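Local coordinates for bifunctional protein PutA (Bdellovibrio bacteriovorus, PDB 5UR2) that probably oxidises L-proline to L-glutamate in two steps, joining a flavin-dependent proline dehydrogenase to an NAD-dependent L-glutamate gamma-semialdehyde dehydrogenase, at residues G592-A597 with F643-L648; L581-P586 with T671-G676; K563-M568 with D599-Y604; F465-L470 with G935-R940; V637-N642 with A649-A654. All blocks are in the same frame, centred on the assembly; numbering follows the deposited sequence.

Contact 1: G592-A597 with F643-L648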
# COMPACT_ATOMS: atom_id res chain seq x y z
N GLY B 592 -1.33 -22.99 19.01
CA GLY B 592 -1.24 -22.24 17.77
C GLY B 592 -2.39 -21.26 17.61
O GLY B 592 -2.21 -20.18 17.05
N ASP B 593 -3.58 -21.62 18.12
CA ASP B 593 -4.73 -20.72 18.05
C ASP B 593 -4.49 -19.45 18.86
O ASP B 593 -4.78 -18.34 18.40
CB ASP B 593 -6.00 -21.42 18.53
CG ASP B 593 -7.28 -20.77 17.96
OD1 ASP B 593 -7.68 -21.15 16.85
OD2 ASP B 593 -7.85 -19.85 18.59
N ILE B 594 -3.96 -19.59 20.08
CA ILE B 594 -3.64 -18.42 20.89
C ILE B 594 -2.58 -17.56 20.20
O ILE B 594 -2.68 -16.32 20.19
CB ILE B 594 -3.19 -18.84 22.30
CG1 ILE B 594 -4.13 -19.89 22.90
CG2 ILE B 594 -3.08 -17.63 23.19
CD1 ILE B 594 -5.59 -19.54 22.85
N GLY B 595 -1.56 -18.20 19.64
CA GLY B 595 -0.52 -17.44 18.96
C GLY B 595 -1.07 -16.64 17.79
O GLY B 595 -0.71 -15.47 17.60
N GLU B 596 -1.94 -17.25 17.00
CA GLU B 596 -2.55 -16.54 15.88
C GLU B 596 -3.39 -15.37 16.38
O GLU B 596 -3.36 -14.28 15.78
CB GLU B 596 -3.38 -17.51 15.03
CG GLU B 596 -3.92 -16.91 13.71
CD GLU B 596 -4.72 -17.91 12.86
OE1 GLU B 596 -5.77 -17.53 12.33
OE2 GLU B 596 -4.30 -19.07 12.70
N ALA B 597 -4.12 -15.55 17.50
CA ALA B 597 -4.94 -14.45 18.03
C ALA B 597 -4.07 -13.29 18.45
O ALA B 597 -4.38 -12.13 18.16
CB ALA B 597 -5.80 -14.92 19.21
N PHE B 643 -11.38 -22.18 14.73
CA PHE B 643 -10.28 -21.42 15.32
C PHE B 643 -10.93 -20.45 16.29
O PHE B 643 -11.07 -19.25 15.98
CB PHE B 643 -9.42 -20.72 14.27
CG PHE B 643 -8.56 -21.66 13.47
CD1 PHE B 643 -9.08 -22.33 12.38
CD2 PHE B 643 -7.24 -21.87 13.82
CE1 PHE B 643 -8.30 -23.22 11.64
CE2 PHE B 643 -6.44 -22.75 13.09
CZ PHE B 643 -6.98 -23.43 12.00
N PRO B 644 -11.33 -20.92 17.47
CA PRO B 644 -12.37 -20.22 18.24
C PRO B 644 -11.93 -18.91 18.87
O PRO B 644 -12.79 -18.07 19.13
CB PRO B 644 -12.78 -21.26 19.30
CG PRO B 644 -11.58 -22.15 19.44
CD PRO B 644 -10.92 -22.20 18.09
N LEU B 645 -10.63 -18.69 19.11
CA LEU B 645 -10.18 -17.38 19.57
C LEU B 645 -9.57 -16.56 18.45
O LEU B 645 -9.86 -15.36 18.34
CB LEU B 645 -9.15 -17.51 20.71
CG LEU B 645 -8.67 -16.24 21.44
CD1 LEU B 645 -9.80 -15.62 22.28
CD2 LEU B 645 -7.42 -16.47 22.28
N ALA B 646 -8.75 -17.19 17.60
CA ALA B 646 -7.93 -16.46 16.64
C ALA B 646 -8.78 -15.73 15.60
O ALA B 646 -8.64 -14.52 15.40
CB ALA B 646 -6.93 -17.41 15.96
N ILE B 647 -9.67 -16.45 14.90
CA ILE B 647 -10.42 -15.82 13.81
C ILE B 647 -11.36 -14.75 14.37
O ILE B 647 -11.39 -13.61 13.90
CB ILE B 647 -11.16 -16.88 12.99
CG1 ILE B 647 -10.13 -17.71 12.19
CG2 ILE B 647 -12.20 -16.21 12.07
CD1 ILE B 647 -10.72 -18.79 11.25
N LEU B 648 -12.10 -15.10 15.42
CA LEU B 648 -12.94 -14.14 16.12
C LEU B 648 -12.13 -12.91 16.55
O LEU B 648 -12.54 -11.77 16.31
CB LEU B 648 -13.59 -14.82 17.33
CG LEU B 648 -14.39 -13.91 18.27
CD1 LEU B 648 -15.59 -13.29 17.56
CD2 LEU B 648 -14.80 -14.65 19.53
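Asp-593, on helix 587-611, inserts its carboxylate into the turn that opens helix 646-657, the helix of a beta-alpha-beta unit in the aldehyde dehydrogenase part of the chain. With chi1 at -156° the carboxylate swings away from its own backbone N and into a hollow lined by Phe-643, Pro-644, Leu-645 and Ala-646. There OD2 accepts two amides, Leu-645 N at 3.1 Å and Ala-646 N at 3.0 Å, which approach from opposite faces of the carboxylate plane. The bonds are bent, with N-H...acceptor angles of 143° and 145°. Gln-579 also bonds OD2, while Lys-585 forms a salt bridge with OD1, so the buried negative charge is probably balanced by the lysine.

Two bumps point the other way. Ala-646 CB rests on the surface of helix 587-611, 3.4 Å from Asp-593 O and 3.7 Å from Glu-596 CB. One methyl of Leu-645, CD2, enters the gap between Ile-594 and Ala-597, lying 3.6 Å from Ile-594 CD1 and 3.8 Å from Ala-597 CB. The backbones come close because the facing residues are small: CA of Ala-597 and CA of Ala-646 are 3.9 Å apart.

Contact 2: L581-P586 with T671-G676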
# COMPACT_ATOMS: atom_id res chain seq x y z
N LEU B 581 -11.00 -28.18 26.01
CA LEU B 581 -12.19 -28.80 26.59
C LEU B 581 -13.47 -28.48 25.81
O LEU B 581 -14.30 -29.36 25.61
CB LEU B 581 -12.34 -28.38 28.06
CG LEU B 581 -11.27 -28.86 29.04
CD1 LEU B 581 -11.44 -28.21 30.39
CD2 LEU B 581 -11.39 -30.38 29.20
N GLU B 582 -13.65 -27.22 25.37
CA GLU B 582 -14.91 -26.86 24.72
C GLU B 582 -14.95 -27.25 23.25
O GLU B 582 -16.01 -27.63 22.75
CB GLU B 582 -15.17 -25.35 24.84
CG GLU B 582 -16.55 -24.96 24.36
CD GLU B 582 -16.76 -23.45 24.23
OE1 GLU B 582 -15.77 -22.71 24.12
OE2 GLU B 582 -17.93 -23.00 24.24
N VAL B 583 -13.83 -27.17 22.55
CA VAL B 583 -13.82 -27.38 21.10
C VAL B 583 -13.11 -28.66 20.68
O VAL B 583 -13.19 -29.04 19.50
CB VAL B 583 -13.20 -26.15 20.38
CG1 VAL B 583 -13.52 -26.15 18.92
CG2 VAL B 583 -13.72 -24.88 21.01
N GLY B 584 -12.44 -29.37 21.60
CA GLY B 584 -11.71 -30.58 21.23
C GLY B 584 -10.40 -30.31 20.52
O GLY B 584 -9.87 -31.20 19.84
N LYS B 585 -9.84 -29.12 20.66
CA LYS B 585 -8.58 -28.80 20.00
C LYS B 585 -7.43 -29.47 20.75
O LYS B 585 -7.27 -29.24 21.95
CB LYS B 585 -8.42 -27.29 19.94
CG LYS B 585 -9.44 -26.65 18.98
CD LYS B 585 -9.02 -25.28 18.43
CE LYS B 585 -8.02 -25.37 17.31
NZ LYS B 585 -7.78 -24.03 16.70
N PRO B 586 -6.61 -30.29 20.09
CA PRO B 586 -5.41 -30.85 20.75
C PRO B 586 -4.49 -29.74 21.23
O PRO B 586 -4.51 -28.62 20.72
CB PRO B 586 -4.75 -31.68 19.65
CG PRO B 586 -5.87 -32.01 18.69
CD PRO B 586 -6.79 -30.82 18.72
N THR B 671 -18.67 -20.67 22.45
CA THR B 671 -18.96 -19.42 23.14
C THR B 671 -18.24 -19.29 24.48
O THR B 671 -17.94 -18.17 24.91
CB THR B 671 -20.47 -19.27 23.30
OG1 THR B 671 -21.06 -19.20 21.99
CG2 THR B 671 -20.82 -18.00 24.08
N VAL B 672 -17.91 -20.40 25.15
CA VAL B 672 -17.05 -20.29 26.33
C VAL B 672 -15.70 -19.68 25.95
O VAL B 672 -15.16 -18.83 26.67
CB VAL B 672 -16.88 -21.65 27.03
CG1 VAL B 672 -15.97 -21.52 28.22
CG2 VAL B 672 -18.22 -22.18 27.46
N VAL B 673 -15.14 -20.07 24.80
CA VAL B 673 -13.90 -19.44 24.35
C VAL B 673 -14.11 -17.95 24.15
O VAL B 673 -13.32 -17.11 24.60
CB VAL B 673 -13.38 -20.11 23.07
CG1 VAL B 673 -12.20 -19.32 22.47
CG2 VAL B 673 -12.95 -21.54 23.35
N ALA B 674 -15.19 -17.59 23.46
CA ALA B 674 -15.44 -16.19 23.14
C ALA B 674 -15.76 -15.38 24.39
O ALA B 674 -15.46 -14.18 24.45
CB ALA B 674 -16.56 -16.09 22.12
N TRP B 675 -16.39 -16.01 25.37
CA TRP B 675 -16.61 -15.37 26.67
C TRP B 675 -15.28 -14.97 27.29
O TRP B 675 -15.13 -13.84 27.77
CB TRP B 675 -17.40 -16.34 27.54
CG TRP B 675 -17.51 -16.10 29.03
CD1 TRP B 675 -16.90 -16.83 30.01
CD2 TRP B 675 -18.33 -15.14 29.69
NE1 TRP B 675 -17.28 -16.37 31.25
CE2 TRP B 675 -18.16 -15.33 31.08
CE3 TRP B 675 -19.20 -14.13 29.25
CZ2 TRP B 675 -18.81 -14.54 32.04
CZ3 TRP B 675 -19.85 -13.35 30.20
CH2 TRP B 675 -19.64 -13.55 31.58
N GLY B 676 -14.28 -15.85 27.21
CA GLY B 676 -12.95 -15.47 27.65
C GLY B 676 -12.41 -14.27 26.89
O GLY B 676 -11.80 -13.38 27.49
O HOH W 1 -20.51 -22.55 23.66
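Glu-582, on helix 572-583, presents its carboxylate to the first turn of helix 671-684. Its fully extended chain carries CD across the gap between the two segments, whose nearest CA atoms, of Glu-582 and Val-672, are 7.1 Å apart. At Thr-671 the link is indirect: a water accepts from Thr-671 N at 2.9 Å and donates to Glu-582 OE2 at 2.7 Å, while the threonine OG1 turns back to Ala-667 O. Val-672 is held directly, its N donating to Glu-582 OE2 over 2.8 Å at an N-H...acceptor angle of 150°. Val-673 N makes the matching bond to Glu-582 OE1, also 2.8 Å long. Both amides use the syn side of their oxygen and lie 20-24° out of the carboxylate plane, so consecutive N-H groups fix the rotation of the group. Val-673 CG2 adds a looser apolar touch, 4.2 Å from Val-583 CG2. The carboxylate thus accepts first-turn N-H groups at the positive end of the helix dipole, which probably favours its charged form; the helix so met joins parallel strands 661-665 and 691-693 of the Rossmann-type sheet.

Contact 3: K563-M568 with D599-Y604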
# COMPACT_ATOMS: atom_id res chain seq x y z
N LYS B 563 -2.70 -4.08 24.47
CA LYS B 563 -2.91 -4.56 25.82
C LYS B 563 -3.69 -5.87 25.80
O LYS B 563 -3.38 -6.79 26.57
CB LYS B 563 -3.65 -3.51 26.67
CG LYS B 563 -3.61 -3.81 28.18
CD LYS B 563 -4.26 -2.70 29.00
CE LYS B 563 -4.28 -3.03 30.51
NZ LYS B 563 -5.15 -2.09 31.28
N LEU B 564 -4.67 -5.98 24.90
CA LEU B 564 -5.39 -7.25 24.73
C LEU B 564 -4.42 -8.39 24.42
O LEU B 564 -4.49 -9.46 25.03
CB LEU B 564 -6.44 -7.11 23.62
CG LEU B 564 -7.17 -8.40 23.24
CD1 LEU B 564 -7.87 -8.96 24.46
CD2 LEU B 564 -8.17 -8.19 22.08
N ALA B 565 -3.47 -8.16 23.51
CA ALA B 565 -2.46 -9.17 23.19
C ALA B 565 -1.61 -9.53 24.40
O ALA B 565 -1.26 -10.70 24.60
CB ALA B 565 -1.56 -8.67 22.06
N ASP B 566 -1.27 -8.54 25.23
CA ASP B 566 -0.49 -8.83 26.43
C ASP B 566 -1.28 -9.67 27.41
O ASP B 566 -0.73 -10.59 28.02
CB ASP B 566 -0.05 -7.53 27.11
CG ASP B 566 0.89 -6.72 26.25
OD1 ASP B 566 1.57 -7.29 25.38
OD2 ASP B 566 0.93 -5.50 26.43
N ILE B 567 -2.57 -9.37 27.56
CA ILE B 567 -3.40 -10.17 28.46
C ILE B 567 -3.52 -11.60 27.93
O ILE B 567 -3.39 -12.56 28.70
CB ILE B 567 -4.76 -9.49 28.64
CG1 ILE B 567 -4.59 -8.23 29.48
CG2 ILE B 567 -5.80 -10.47 29.19
CD1 ILE B 567 -5.76 -7.28 29.39
N MET B 568 -3.71 -11.76 26.62
CA MET B 568 -3.70 -13.09 26.02
C MET B 568 -2.38 -13.81 26.31
O MET B 568 -2.37 -15.01 26.61
CB MET B 568 -3.91 -13.02 24.52
CG MET B 568 -5.31 -12.67 24.03
SD MET B 568 -5.24 -12.49 22.21
CE MET B 568 -6.99 -12.19 21.85
N ASP B 599 -1.15 -12.66 17.25
CA ASP B 599 -0.59 -12.13 16.02
C ASP B 599 -1.54 -11.16 15.34
O ASP B 599 -1.11 -10.12 14.84
CB ASP B 599 -0.22 -13.27 15.06
CG ASP B 599 1.05 -14.03 15.47
OD1 ASP B 599 1.81 -13.52 16.34
OD2 ASP B 599 1.30 -15.12 14.88
N PHE B 600 -2.83 -11.50 15.26
CA PHE B 600 -3.82 -10.59 14.67
C PHE B 600 -3.83 -9.25 15.39
O PHE B 600 -3.80 -8.18 14.76
CB PHE B 600 -5.22 -11.23 14.70
CG PHE B 600 -5.49 -12.23 13.59
CD1 PHE B 600 -5.12 -11.95 12.27
CD2 PHE B 600 -6.14 -13.42 13.86
CE1 PHE B 600 -5.37 -12.86 11.24
CE2 PHE B 600 -6.41 -14.36 12.84
CZ PHE B 600 -6.01 -14.07 11.53
N CYS B 601 -3.88 -9.30 16.73
CA CYS B 601 -3.82 -8.10 17.55
C CYS B 601 -2.63 -7.23 17.18
O CYS B 601 -2.77 -6.04 16.86
CB CYS B 601 -3.72 -8.48 19.03
SG CYS B 601 -5.21 -9.17 19.74
N ARG B 602 -1.43 -7.81 17.23
CA ARG B 602 -0.24 -7.00 17.01
C ARG B 602 -0.14 -6.53 15.57
O ARG B 602 0.25 -5.39 15.31
CB ARG B 602 1.01 -7.78 17.42
CG ARG B 602 0.95 -8.25 18.85
CD ARG B 602 2.31 -8.13 19.48
NE ARG B 602 2.36 -8.75 20.80
CZ ARG B 602 2.00 -8.15 21.93
NH1 ARG B 602 1.52 -6.91 21.93
NH2 ARG B 602 2.12 -8.81 23.07
N TYR B 603 -0.51 -7.39 14.61
CA TYR B 603 -0.40 -7.02 13.20
C TYR B 603 -1.38 -5.91 12.83
O TYR B 603 -1.01 -4.93 12.18
CB TYR B 603 -0.61 -8.24 12.33
CG TYR B 603 -0.43 -8.02 10.84
CD1 TYR B 603 0.82 -8.22 10.23
CD2 TYR B 603 -1.50 -7.63 10.03
CE1 TYR B 603 0.99 -8.04 8.84
CE2 TYR B 603 -1.34 -7.45 8.66
CZ TYR B 603 -0.09 -7.65 8.06
OH TYR B 603 0.05 -7.47 6.71
N TYR B 604 -2.64 -6.04 13.24
CA TYR B 604 -3.58 -4.99 12.87
C TYR B 604 -3.27 -3.71 13.64
O TYR B 604 -3.45 -2.62 13.10
CB TYR B 604 -5.03 -5.45 13.07
CG TYR B 604 -5.39 -6.62 12.17
CD1 TYR B 604 -4.92 -6.68 10.86
CD2 TYR B 604 -6.15 -7.69 12.64
CE1 TYR B 604 -5.22 -7.74 10.02
CE2 TYR B 604 -6.45 -8.78 11.83
CZ TYR B 604 -5.98 -8.80 10.51
OH TYR B 604 -6.26 -9.87 9.69
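Ala-565 and Cys-601 mark the tight part of this contact. Their CA atoms are 5.9 Å apart, and Ala-565 CB lies 3.7 Å from Cys-601 CB. Cys-601 SG, placed beside its own backbone N, then enters a pocket formed by two longer side chains: Leu-564 CD2 approaches to 3.9 Å, and Met-568 lies beside it, its SD and CE both 4.1 Å from Cys-601 SG. This side faces the protein interior, where Leu-564 and Met-568 also touch Met-680 of helix 671-684, and Thr-653 of helix 646-657 packs on both Leu-564 and Cys-601.

The two segments belong to helices 554-570 and 587-611, which run antiparallel at 157° with their local axes 8.8 Å apart. Helix 572-583 separates them in sequence, so the pairing brings together the first and third of three successive helices in the aldehyde dehydrogenase region.

Toward solvent the packing gives way to charge. Arg-602 bends at chi2 (-141°), bringing its guanidinium back over Ala-565, whose CB sits 3.5 Å above one face, displaced toward the rim. At the edge, Arg-602 NH2 donates to Asp-566 OD1 at 2.8 Å in a nearly straight salt bridge. The oxygen lies close to the guanidinium plane, although the carboxylate itself is turned 45° against it. Asp-566 is exposed, so water probably screens this pair in part. Asp-562, one turn before Asp-566, makes a long, weak ion pair with Arg-602 NH1.

Contact 4: F465-L470 with G935-R940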
# COMPACT_ATOMS: atom_id res chain seq x y z
N PHE B 465 7.37 -6.66 11.88
CA PHE B 465 6.46 -7.53 12.60
C PHE B 465 7.07 -8.91 12.82
O PHE B 465 7.65 -9.49 11.89
CB PHE B 465 5.16 -7.71 11.82
CG PHE B 465 4.24 -8.74 12.43
CD1 PHE B 465 3.37 -8.39 13.45
CD2 PHE B 465 4.26 -10.06 11.97
CE1 PHE B 465 2.52 -9.34 14.01
CE2 PHE B 465 3.42 -11.02 12.52
CZ PHE B 465 2.55 -10.66 13.55
N TYR B 466 6.88 -9.45 14.02
CA TYR B 466 7.28 -10.82 14.34
C TYR B 466 6.09 -11.57 14.89
O TYR B 466 5.28 -11.02 15.64
CB TYR B 466 8.44 -10.86 15.37
CG TYR B 466 9.72 -10.34 14.77
CD1 TYR B 466 10.05 -8.98 14.81
CD2 TYR B 466 10.59 -11.21 14.11
CE1 TYR B 466 11.22 -8.50 14.22
CE2 TYR B 466 11.77 -10.75 13.52
CZ TYR B 466 12.08 -9.40 13.57
OH TYR B 466 13.24 -8.97 12.97
N ASN B 467 5.97 -12.84 14.50
CA ASN B 467 4.93 -13.69 15.03
C ASN B 467 5.25 -14.14 16.46
O ASN B 467 6.40 -14.31 16.83
CB ASN B 467 4.76 -14.92 14.15
CG ASN B 467 4.28 -14.56 12.76
OD1 ASN B 467 5.08 -14.24 11.88
ND2 ASN B 467 2.97 -14.66 12.55
N GLU B 468 4.20 -14.39 17.22
CA GLU B 468 4.33 -14.91 18.58
C GLU B 468 4.88 -16.34 18.57
O GLU B 468 4.34 -17.21 17.88
CB GLU B 468 2.97 -14.87 19.27
CG GLU B 468 2.96 -15.50 20.64
CD GLU B 468 3.60 -14.65 21.71
OE1 GLU B 468 3.82 -13.43 21.49
OE2 GLU B 468 3.91 -15.20 22.78
N PRO B 469 5.92 -16.62 19.35
CA PRO B 469 6.42 -18.00 19.43
C PRO B 469 5.40 -18.93 20.06
O PRO B 469 4.70 -18.57 21.00
CB PRO B 469 7.67 -17.89 20.33
CG PRO B 469 8.04 -16.46 20.32
CD PRO B 469 6.75 -15.68 20.12
N LEU B 470 5.32 -20.15 19.53
CA LEU B 470 4.47 -21.16 20.14
C LEU B 470 5.21 -21.83 21.29
O LEU B 470 6.44 -21.75 21.40
CB LEU B 470 4.05 -22.22 19.13
CG LEU B 470 3.25 -21.66 17.94
CD1 LEU B 470 2.67 -22.78 17.08
CD2 LEU B 470 2.16 -20.72 18.44
N GLY B 935 -1.92 -24.29 8.46
CA GLY B 935 -1.01 -23.53 9.31
C GLY B 935 -0.60 -22.16 8.80
O GLY B 935 0.50 -21.69 9.11
N ALA B 936 -1.45 -21.50 8.01
CA ALA B 936 -1.13 -20.15 7.57
C ALA B 936 -0.95 -19.23 8.77
O ALA B 936 -1.75 -19.24 9.70
CB ALA B 936 -2.25 -19.60 6.66
N MET B 937 0.11 -18.43 8.75
CA MET B 937 0.40 -17.51 9.84
C MET B 937 0.27 -16.06 9.37
O MET B 937 0.55 -15.74 8.21
CB MET B 937 1.80 -17.73 10.39
CG MET B 937 2.03 -19.16 10.90
SD MET B 937 3.72 -19.35 11.51
CE MET B 937 3.67 -18.41 13.05
N VAL B 938 -0.16 -15.20 10.29
CA VAL B 938 -0.22 -13.77 10.02
C VAL B 938 1.11 -13.30 9.45
O VAL B 938 2.18 -13.72 9.90
CB VAL B 938 -0.57 -13.02 11.31
CG1 VAL B 938 -0.45 -11.49 11.09
CG2 VAL B 938 -1.96 -13.44 11.78
N ASP B 939 1.03 -12.43 8.43
CA ASP B 939 2.15 -11.79 7.75
C ASP B 939 2.90 -12.78 6.86
O ASP B 939 3.20 -12.46 5.70
CB ASP B 939 3.08 -11.11 8.78
CG ASP B 939 4.25 -10.38 8.13
OD1 ASP B 939 4.02 -9.44 7.32
OD2 ASP B 939 5.42 -10.71 8.46
N ARG B 940 3.19 -13.98 7.35
CA ARG B 940 3.93 -14.97 6.56
C ARG B 940 3.09 -15.52 5.41
O ARG B 940 3.62 -15.73 4.31
CB ARG B 940 4.40 -16.12 7.45
CG ARG B 940 5.26 -15.70 8.62
CD ARG B 940 5.88 -16.90 9.29
NE ARG B 940 6.49 -16.50 10.54
CZ ARG B 940 7.18 -17.32 11.34
NH1 ARG B 940 7.35 -18.60 11.04
NH2 ARG B 940 7.69 -16.83 12.46
O HOH W 2 7.56 -9.31 9.10
O HOH W 3 8.20 -14.06 12.98
O HOH W 4 6.25 -12.82 9.96
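A loop of the aldehyde dehydrogenase region, between strands 926-929 and 946-947, here meets the irregular segment that follows the proline dehydrogenase region, and Asn-467 of the latter lies against Met-937, Val-938 and Arg-940. Its amide uses both ends. ND2 donates to Val-938 O at 2.9 Å, with an N-H...acceptor angle of 165° and the oxygen only 5° from the amide plane. OD1 accepts from Arg-940 NE at 3.0 Å, but this donor stands above the carbonyl plane, 63° out of it and so not on a lone pair; the amide and guanidinium planes are perpendicular. Met-937, bent at chi3, lays its CE 3.8 Å from Asn-467 CB and over the centre of the guanidinium face.

Two residues earlier, the Phe-465 ring touches the second loop through carbon atoms: CD2 is 3.6 Å from Asp-939 CB, and CZ is 4.0 Å from Val-938 CG1. Three waters complete the seam. One donates to Phe-465 O and Asp-939 OD2, another to Asn-467 OD1 and that same carboxylate oxygen, and a third accepts from Asn-467 N and Arg-940 NH2.

Gln-316 O, in the proline dehydrogenase region, receives Arg-940 NH1, and Arg-940 O bonds Ser-625 OG of the second subunit, so the contact borders the dimer interface. Because ND2 also donates to Asp-599 of helix 587-611, the N-H side of the amide reaches two acceptors while its oxygen takes an arginine N-H and a water; only one flip state fits.

Contact 5: V637-N642 with A649-A654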
# COMPACT_ATOMS: atom_id res chain seq x y z
N VAL B 637 -19.86 -9.14 13.55
CA VAL B 637 -18.84 -10.18 13.48
C VAL B 637 -19.50 -11.53 13.77
O VAL B 637 -20.02 -11.76 14.88
CB VAL B 637 -17.70 -9.90 14.47
CG1 VAL B 637 -16.77 -11.10 14.58
CG2 VAL B 637 -16.92 -8.65 14.01
N ILE B 638 -19.49 -12.41 12.78
CA ILE B 638 -20.11 -13.73 12.88
C ILE B 638 -18.99 -14.75 12.65
O ILE B 638 -18.56 -14.98 11.51
CB ILE B 638 -21.27 -13.88 11.89
CG1 ILE B 638 -22.28 -12.77 12.16
CG2 ILE B 638 -21.93 -15.28 11.96
CD1 ILE B 638 -23.61 -12.99 11.50
N ALA B 639 -18.52 -15.35 13.74
CA ALA B 639 -17.25 -16.06 13.75
C ALA B 639 -17.47 -17.57 13.86
O ALA B 639 -18.48 -18.02 14.39
CB ALA B 639 -16.36 -15.60 14.92
N PRO B 640 -16.54 -18.36 13.36
CA PRO B 640 -16.69 -19.82 13.41
C PRO B 640 -16.17 -20.41 14.71
O PRO B 640 -15.70 -19.68 15.59
CB PRO B 640 -15.87 -20.29 12.21
CG PRO B 640 -14.71 -19.32 12.21
CD PRO B 640 -15.31 -17.96 12.64
N TRP B 641 -16.28 -21.74 14.85
CA TRP B 641 -15.82 -22.43 16.05
C TRP B 641 -14.46 -23.10 15.88
O TRP B 641 -13.85 -23.49 16.88
CB TRP B 641 -16.84 -23.50 16.48
CG TRP B 641 -17.30 -24.34 15.33
CD1 TRP B 641 -18.43 -24.17 14.58
CD2 TRP B 641 -16.61 -25.47 14.76
NE1 TRP B 641 -18.50 -25.14 13.59
CE2 TRP B 641 -17.38 -25.94 13.68
CE3 TRP B 641 -15.40 -26.12 15.06
CZ2 TRP B 641 -16.99 -27.02 12.89
CZ3 TRP B 641 -15.01 -27.20 14.29
CH2 TRP B 641 -15.81 -27.64 13.21
N ASN B 642 -13.97 -23.28 14.64
CA ASN B 642 -12.81 -24.17 14.47
C ASN B 642 -11.49 -23.50 14.83
O ASN B 642 -10.52 -24.20 15.16
CB ASN B 642 -12.77 -24.73 13.05
CG ASN B 642 -12.44 -23.70 12.01
OD1 ASN B 642 -12.80 -22.53 12.14
ND2 ASN B 642 -11.79 -24.13 10.94
N ALA B 649 -10.96 -13.12 17.18
CA ALA B 649 -10.16 -11.97 17.63
C ALA B 649 -9.66 -11.12 16.46
O ALA B 649 -9.64 -9.89 16.54
CB ALA B 649 -8.98 -12.44 18.47
N GLY B 650 -9.24 -11.76 15.37
CA GLY B 650 -8.79 -11.01 14.20
C GLY B 650 -9.89 -10.12 13.62
O GLY B 650 -9.65 -8.97 13.26
N MET B 651 -11.10 -10.66 13.49
CA MET B 651 -12.22 -9.85 12.99
C MET B 651 -12.50 -8.69 13.94
O MET B 651 -12.63 -7.54 13.51
CB MET B 651 -13.47 -10.72 12.82
CG MET B 651 -13.40 -11.80 11.74
SD MET B 651 -14.80 -12.96 11.92
CE MET B 651 -14.95 -13.61 10.27
N VAL B 652 -12.56 -8.97 15.25
CA VAL B 652 -12.95 -7.95 16.22
C VAL B 652 -11.89 -6.85 16.33
O VAL B 652 -12.22 -5.66 16.37
CB VAL B 652 -13.23 -8.59 17.60
CG1 VAL B 652 -13.43 -7.51 18.68
CG2 VAL B 652 -14.46 -9.45 17.55
N THR B 653 -10.61 -7.24 16.42
CA THR B 653 -9.57 -6.22 16.59
C THR B 653 -9.37 -5.42 15.31
O THR B 653 -9.11 -4.21 15.37
CB THR B 653 -8.24 -6.82 17.05
OG1 THR B 653 -7.80 -7.81 16.11
CG2 THR B 653 -8.36 -7.44 18.41
N ALA B 654 -9.46 -6.07 14.14
CA ALA B 654 -9.34 -5.32 12.90
C ALA B 654 -10.43 -4.26 12.81
O ALA B 654 -10.16 -3.09 12.58
CB ALA B 654 -9.39 -6.24 11.68
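Val-637 and Met-651 make the main apolar contact, strand against helix. Val-637 CG1 lies 3.8 Å from Met-651 CB and equally far from Met-651 SD, so the valine methyl touches both the root and the sulfur of the methionine; the two side chains cross at a slant. The methionine is extended beyond CG (chi2 167°), which takes its sulfur past the valine toward Ala-639; SD is 4.3 Å from Ala-639 CB. A second, lighter touch joins Val-637 CG1 to Val-652 CG2 at 4.1 Å.

Contact with polar backbone is slight: Met-651 CE ends 4.1 Å from Ile-638 O, a packing distance. Inside the helix, Thr-653 OG1 donates to Ala-649 O at 2.8 Å, so the buried hydroxyl is satisfied by the carbonyl one turn earlier. Thr-653 N reaches that carbonyl from the opposite face.

The side chain of Met-651 lies about 6 Å from that of Glu-746, a predicted active-site residue. The arrangement is the first half of a beta-alpha-beta crossover, strand 623-638 leading through helix 646-657 to strand 661-665. Val-637 bonds through its backbone to strand 661-665 and Ile-638 to strand 711-717, Met-651 reaches Ala-715 and Thr-717 of the latter, and helix 587-611 packs on the helix through Ala-597, Cys-601 and Tyr-604.

Overall arrangement
Contacts 1, 2, 3 and 5 gather in the aldehyde dehydrogenase region on one side of the chain's centre, their centres 9 to 19 Å apart. Helix 587-611 serves contacts 1 and 3, and helix 646-657 serves contacts 1 and 5. Contact 2 encloses contacts 1 and 5 along the chain, whereas contact 3 alternates with contacts 1 and 2. Leu-648 packs on Ala-674 where contacts 1 and 2 touch. Contact 4, formed by segments 465 residues apart, encloses all the others and meets contact 3 through Asp-599, whose OD1 probably accepts the backbone N of Glu-468. The helical layer is thus interlocked with the beta-alpha-beta unit and bound to loops beside the second subunit.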